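Local coordinates for protein luciferase (PDB 1VPR) that catalyses the oxidation of dinoflagellate luciferin, an open tetrapyrrole, by molecular oxygen with emission of blue light, here as the third of three homologous luciferase domains, at residues 246-251 with 262-267; 143-148 with 235-240. All coordinates share one frame; numbering follows the deposited sequence.

In the fold
Both interactions are buried in the catalytic domain, their centres about 7 Å apart, and they meet on neighbouring strands of one antiparallel sheet. Interaction 1 pairs strand 247-253 with strand 259-266 inside the sheet, and it is built mainly on main-chain hydrogen bonds, with side chains packed on both faces. Interaction 2 lies farther from the centre of the chain and presses the loop segment 143-148 onto segment 235-240, which runs into strand 237-241; it has no direct hydrogen bond and relies on side-chain packing and one water. The two are joined where Tyr239 OH approaches Asn247 OD1 at 2.5 Å, a probable hydrogen bond, and where Phe263 packs against Tyr237.

Interaction 1 (246-251 with 262-267); sequences GNLLGV and GFFWEM
Val251 and Phe263 form a hydrogen-bonded antiparallel pair, with Val251 N giving a 3.0 Å bond to Phe263 O and Phe263 N returning one to Val251 O. Their side chains run alongside each other in one direction, Val251 CB coming to 3.6 Å from Phe263 CE1. With chi1 at 63°, Phe263 CG sits between the backbone N and the carbonyl carbon, which leaves the ring face under Val251 N. Leu249 and Trp265 make the next reciprocal pair; the bond from Trp265 N to Leu249 O is 2.9 Å and nearly straight at the hydrogen (171°). Met267 N then bonds to Asn247 O at 3.0 Å. On the other face, Leu248 CD2 rests 3.5 Å from Glu266 CA, and the Phe264 ring leans obliquely over Gly250, CD2 to CA 3.6 Å, in space that a side chain on Gly250 would invade. Farther out, the polar ends are held by other parts of the chain: Trp265 NE1 bonds to Pro144 O, while Glu266 reaches Ser269, Arg271 and His199. The axes of 247-251 and 262-266 approach to 4.4 Å, their directions 157° apart, as expected of a twisted beta hairpin, here part of the antiparallel barrel of a calycin-type catalytic domain.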
loop_
_atom_site.group_PDB
_atom_site.type_symbol
_atom_site.label_atom_id
_atom_site.label_comp_id
_atom_site.label_asym_id
_atom_site.label_seq_id
_atom_site.Cartn_x
_atom_site.Cartn_y
_atom_site.Cartn_z
ATOM N N GLY A 246 -4.603 -1.360 -11.615
ATOM C CA GLY A 246 -4.314 0.057 -11.461
ATOM C C GLY A 246 -2.824 0.297 -11.326
ATOM O O GLY A 246 -2.055 -0.648 -11.070
ATOM N N ASN A 247 -2.397 1.545 -11.519
ATOM C CA ASN A 247 -0.975 1.885 -11.397
ATOM C C ASN A 247 -0.843 3.136 -10.540
ATOM O O ASN A 247 -1.509 4.148 -10.803
ATOM C CB ASN A 247 -0.344 2.158 -12.769
ATOM C CG ASN A 247 -0.311 0.924 -13.670
ATOM O OD1 ASN A 247 0.465 -0.010 -13.457
ATOM N ND2 ASN A 247 -1.169 0.922 -14.683
ATOM N N LEU A 248 -0.005 3.075 -9.506
ATOM C CA LEU A 248 0.192 4.241 -8.646
ATOM C C LEU A 248 1.638 4.671 -8.649
ATOM O O LEU A 248 2.547 3.838 -8.703
ATOM C CB LEU A 248 -0.170 3.938 -7.175
ATOM C CG LEU A 248 -1.469 3.236 -6.798
ATOM C CD1 LEU A 248 -1.536 3.011 -5.300
ATOM C CD2 LEU A 248 -2.649 4.086 -7.263
ATOM N N LEU A 249 1.842 5.984 -8.598
ATOM C CA LEU A 249 3.176 6.562 -8.468
ATOM C C LEU A 249 3.016 7.415 -7.209
ATOM O O LEU A 249 2.239 8.371 -7.191
ATOM C CB LEU A 249 3.549 7.410 -9.689
ATOM C CG LEU A 249 4.027 6.581 -10.879
ATOM C CD1 LEU A 249 4.180 7.476 -12.083
ATOM C CD2 LEU A 249 5.341 5.906 -10.562
ATOM N N GLY A 250 3.722 7.061 -6.140
ATOM C CA GLY A 250 3.549 7.811 -4.911
ATOM C C GLY A 250 4.833 8.065 -4.171
ATOM O O GLY A 250 5.891 7.619 -4.599
ATOM N N VAL A 251 4.717 8.751 -3.040
ATOM C CA VAL A 251 5.848 9.134 -2.225
ATOM C C VAL A 251 5.467 9.138 -0.761
ATOM O O VAL A 251 4.344 9.506 -0.434
ATOM C CB VAL A 251 6.291 10.614 -2.553
ATOM C CG1 VAL A 251 7.286 11.093 -1.512
ATOM C CG2 VAL A 251 6.901 10.711 -3.953
ATOM N N GLY A 262 2.202 11.278 2.971
ATOM C CA GLY A 262 2.503 11.027 1.568
ATOM C C GLY A 262 1.306 11.170 0.666
ATOM O O GLY A 262 0.261 11.701 1.058
ATOM N N PHE A 263 1.444 10.701 -0.553
ATOM C CA PHE A 263 0.345 10.792 -1.499
ATOM C C PHE A 263 0.614 9.757 -2.564
ATOM O O PHE A 263 1.763 9.321 -2.726
ATOM C CB PHE A 263 0.320 12.174 -2.159
ATOM C CG PHE A 263 1.537 12.465 -2.959
ATOM C CD1 PHE A 263 2.707 12.923 -2.337
ATOM C CD2 PHE A 263 1.544 12.247 -4.336
ATOM C CE1 PHE A 263 3.854 13.157 -3.079
ATOM C CE2 PHE A 263 2.700 12.477 -5.087
ATOM C CZ PHE A 263 3.840 12.928 -4.469
ATOM N N PHE A 264 -0.435 9.368 -3.288
ATOM C CA PHE A 264 -0.302 8.401 -4.368
ATOM C C PHE A 264 -1.174 8.848 -5.517
ATOM O O PHE A 264 -2.354 9.086 -5.325
ATOM C CB PHE A 264 -0.753 6.995 -3.946
ATOM C CG PHE A 264 0.155 6.343 -2.960
ATOM C CD1 PHE A 264 0.032 6.605 -1.610
ATOM C CD2 PHE A 264 1.204 5.543 -3.397
ATOM C CE1 PHE A 264 0.949 6.093 -0.700
ATOM C CE2 PHE A 264 2.119 5.023 -2.497
ATOM C CZ PHE A 264 1.998 5.301 -1.147
ATOM N N TRP A 265 -0.579 8.954 -6.698
ATOM C CA TRP A 265 -1.303 9.327 -7.902
ATOM C C TRP A 265 -1.823 8.054 -8.531
ATOM O O TRP A 265 -1.034 7.196 -8.916
ATOM C CB TRP A 265 -0.384 10.009 -8.911
ATOM C CG TRP A 265 -0.156 11.462 -8.653
ATOM C CD1 TRP A 265 0.950 12.034 -8.104
ATOM C CD2 TRP A 265 -1.065 12.536 -8.947
ATOM N NE1 TRP A 265 0.795 13.404 -8.029
ATOM C CE2 TRP A 265 -0.432 13.739 -8.545
ATOM C CE3 TRP A 265 -2.345 12.602 -9.510
ATOM C CZ2 TRP A 265 -1.040 14.993 -8.694
ATOM C CZ3 TRP A 265 -2.953 13.863 -9.656
ATOM C CH2 TRP A 265 -2.296 15.029 -9.251
ATOM N N GLU A 266 -3.143 7.933 -8.630
ATOM C CA GLU A 266 -3.776 6.764 -9.247
ATOM C C GLU A 266 -3.899 7.189 -10.710
ATOM O O GLU A 266 -4.797 7.962 -11.082
ATOM C CB GLU A 266 -5.150 6.536 -8.613
ATOM C CG GLU A 266 -5.933 5.341 -9.145
ATOM C CD GLU A 266 -7.283 5.215 -8.457
ATOM O OE1 GLU A 266 -8.141 6.097 -8.703
ATOM O OE2 GLU A 266 -7.473 4.253 -7.660
HETATM N N MSE A 267 -2.984 6.677 -11.534
HETATM C CA MSE A 267 -2.893 7.070 -12.921
HETATM C C MSE A 267 -4.114 6.874 -13.807
HETATM O O MSE A 267 -4.376 7.696 -14.679
HETATM C CB MSE A 267 -1.671 6.409 -13.557
HETATM C CG MSE A 267 -0.334 6.718 -12.858
HETATM SE SE MSE A 267 -0.046 8.619 -12.646
HETATM C CE MSE A 267 -0.396 9.150 -14.484
#

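Interaction 2 (143-148 with 235-240); sequences LPWPAG and GHYFYE
A chi1 of -95°, well off the usual staggered value, and a chi2 of 96° set the Tyr237 ring against the loop, flanked by Leu143 and Trp145. Trp145 has CG anti to its carbonyl carbon (chi1 -75°), and its six-membered ring swings round to meet Tyr237. Tyr237 CE1 stands over one face of the indole near the rim, 4.0 Å from Trp145 CZ2. The two rings meet obliquely, centroids 5.4 Å apart, and the side chains run past one another from opposite ends. Leu143 crosses the tyrosine obliquely, its CD1 3.9 Å from Tyr237 CE2 and its CB 3.6 Å from Tyr237 OH. At the edge of the indole, Trp145 CH2 approaches Gly235 O at 3.6 Å; that carbonyl accepts a hydrogen bond from Thr341. No direct hydrogen bond joins the segments, but a water donates to Leu143 O (2.9 Å) and bonds to Tyr237 OH (2.7 Å). It lies in the plane of the tyrosine ring and over the same indole face that Tyr237 CE1 meets, so it sits in the angle between the two aromatics. A phenylalanine in place of Tyr237 would probably leave this water without its phenolic partner and break the water-mediated link from Leu143 O to the strand. Around the contact, Tyr339 stacks on Trp145, and Leu143 and Tyr237 both touch Trp265 of strand 259-266. The loop thus packs against strands 237-241, 247-253 and 259-266, with a backbone hydrogen bond between Leu143 and Ala324 tying it to the end of helix 321-324.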
loop_
_atom_site.group_PDB
_atom_site.type_symbol
_atom_site.label_atom_id
_atom_site.label_comp_id
_atom_site.label_asym_id
_atom_site.label_seq_id
_atom_site.Cartn_x
_atom_site.Cartn_y
_atom_site.Cartn_z
ATOM N N LEU A 143 4.572 14.943 -12.516
ATOM C CA LEU A 143 3.352 14.876 -11.727
ATOM C C LEU A 143 3.407 16.051 -10.757
ATOM O O LEU A 143 4.488 16.460 -10.323
ATOM C CB LEU A 143 3.267 13.540 -10.957
ATOM C CG LEU A 143 2.963 12.256 -11.764
ATOM C CD1 LEU A 143 3.165 11.009 -10.891
ATOM C CD2 LEU A 143 1.520 12.299 -12.299
ATOM N N PRO A 144 2.246 16.649 -10.441
ATOM C CA PRO A 144 2.229 17.766 -9.504
ATOM C C PRO A 144 2.469 17.244 -8.085
ATOM O O PRO A 144 1.941 16.197 -7.728
ATOM C CB PRO A 144 0.798 18.323 -9.643
ATOM C CG PRO A 144 0.430 17.997 -11.052
ATOM C CD PRO A 144 0.974 16.568 -11.178
ATOM N N TRP A 145 3.285 17.941 -7.294
ATOM C CA TRP A 145 3.469 17.556 -5.895
ATOM C C TRP A 145 2.237 18.176 -5.220
ATOM O O TRP A 145 1.796 19.260 -5.620
ATOM C CB TRP A 145 4.731 18.185 -5.303
ATOM C CG TRP A 145 6.022 17.536 -5.766
ATOM C CD1 TRP A 145 6.790 17.903 -6.834
ATOM C CD2 TRP A 145 6.684 16.416 -5.159
ATOM N NE1 TRP A 145 7.892 17.085 -6.929
ATOM C CE2 TRP A 145 7.848 16.161 -5.915
ATOM C CE3 TRP A 145 6.401 15.603 -4.051
ATOM C CZ2 TRP A 145 8.740 15.120 -5.601
ATOM C CZ3 TRP A 145 7.288 14.565 -3.730
ATOM C CH2 TRP A 145 8.442 14.332 -4.501
ATOM N N PRO A 146 1.639 17.498 -4.221
ATOM C CA PRO A 146 0.460 18.095 -3.580
ATOM C C PRO A 146 0.778 19.201 -2.590
ATOM O O PRO A 146 1.536 18.995 -1.642
ATOM C CB PRO A 146 -0.215 16.897 -2.913
ATOM C CG PRO A 146 0.958 16.018 -2.539
ATOM C CD PRO A 146 1.828 16.094 -3.788
ATOM N N ALA A 147 0.201 20.381 -2.812
ATOM C CA ALA A 147 0.393 21.528 -1.919
ATOM C C ALA A 147 0.271 21.102 -0.458
ATOM O O ALA A 147 -0.632 20.336 -0.115
ATOM C CB ALA A 147 -0.679 22.611 -2.219
ATOM N N GLY A 148 1.163 21.601 0.401
ATOM C CA GLY A 148 1.090 21.251 1.819
ATOM C C GLY A 148 1.904 20.030 2.222
ATOM O O GLY A 148 1.946 19.669 3.398
ATOM N N GLY A 235 10.620 11.298 0.631
ATOM C CA GLY A 235 10.700 12.291 -0.436
ATOM C C GLY A 235 10.959 11.775 -1.847
ATOM O O GLY A 235 11.029 12.582 -2.797
ATOM N N HIS A 236 11.085 10.450 -2.004
ATOM C CA HIS A 236 11.355 9.869 -3.319
ATOM C C HIS A 236 10.235 8.973 -3.816
ATOM O O HIS A 236 9.644 8.219 -3.056
ATOM C CB HIS A 236 12.685 9.101 -3.278
ATOM C CG HIS A 236 13.880 9.985 -3.067
ATOM N ND1 HIS A 236 14.556 10.580 -4.111
ATOM C CD2 HIS A 236 14.484 10.419 -1.930
ATOM C CE1 HIS A 236 15.532 11.334 -3.628
ATOM N NE2 HIS A 236 15.510 11.253 -2.308
ATOM N N TYR A 237 9.950 9.067 -5.111
ATOM C CA TYR A 237 8.874 8.307 -5.738
ATOM C C TYR A 237 9.113 6.809 -5.840
ATOM O O TYR A 237 10.245 6.324 -5.847
ATOM C CB TYR A 237 8.628 8.818 -7.173
ATOM C CG TYR A 237 7.527 9.847 -7.313
ATOM C CD1 TYR A 237 7.811 11.208 -7.323
ATOM C CD2 TYR A 237 6.207 9.451 -7.448
ATOM C CE1 TYR A 237 6.799 12.146 -7.470
ATOM C CE2 TYR A 237 5.194 10.371 -7.589
ATOM C CZ TYR A 237 5.501 11.716 -7.600
ATOM O OH TYR A 237 4.492 12.617 -7.737
ATOM N N PHE A 238 8.019 6.070 -5.896
ATOM C CA PHE A 238 8.106 4.649 -6.125
ATOM C C PHE A 238 6.835 4.283 -6.851
ATOM O O PHE A 238 5.844 5.017 -6.842
ATOM C CB PHE A 238 8.365 3.825 -4.836
ATOM C CG PHE A 238 7.301 3.935 -3.780
ATOM C CD1 PHE A 238 6.385 2.907 -3.598
ATOM C CD2 PHE A 238 7.264 5.031 -2.924
ATOM C CE1 PHE A 238 5.437 2.965 -2.561
ATOM C CE2 PHE A 238 6.338 5.100 -1.897
ATOM C CZ PHE A 238 5.418 4.057 -1.711
ATOM N N TYR A 239 6.878 3.149 -7.509
ATOM C CA TYR A 239 5.777 2.693 -8.322
ATOM C C TYR A 239 5.067 1.504 -7.667
ATOM O O TYR A 239 5.717 0.543 -7.249
ATOM C CB TYR A 239 6.355 2.293 -9.681
ATOM C CG TYR A 239 5.428 1.479 -10.559
ATOM C CD1 TYR A 239 4.123 1.904 -10.795
ATOM C CD2 TYR A 239 5.862 0.287 -11.157
ATOM C CE1 TYR A 239 3.257 1.177 -11.614
ATOM C CE2 TYR A 239 5.004 -0.458 -11.973
ATOM C CZ TYR A 239 3.699 0.004 -12.197
ATOM O OH TYR A 239 2.841 -0.670 -13.039
ATOM N N GLU A 240 3.745 1.591 -7.563
ATOM C CA GLU A 240 2.960 0.507 -6.999
ATOM C C GLU A 240 2.010 -0.128 -8.014
ATOM O O GLU A 240 0.953 0.429 -8.307
ATOM C CB GLU A 240 2.128 0.994 -5.807
ATOM C CG GLU A 240 2.932 1.305 -4.554
ATOM C CD GLU A 240 3.205 0.059 -3.712
ATOM O OE1 GLU A 240 3.302 -1.062 -4.281
ATOM O OE2 GLU A 240 3.342 0.218 -2.480
HETATM O O HOH W 1 5.351 15.119 -7.940
#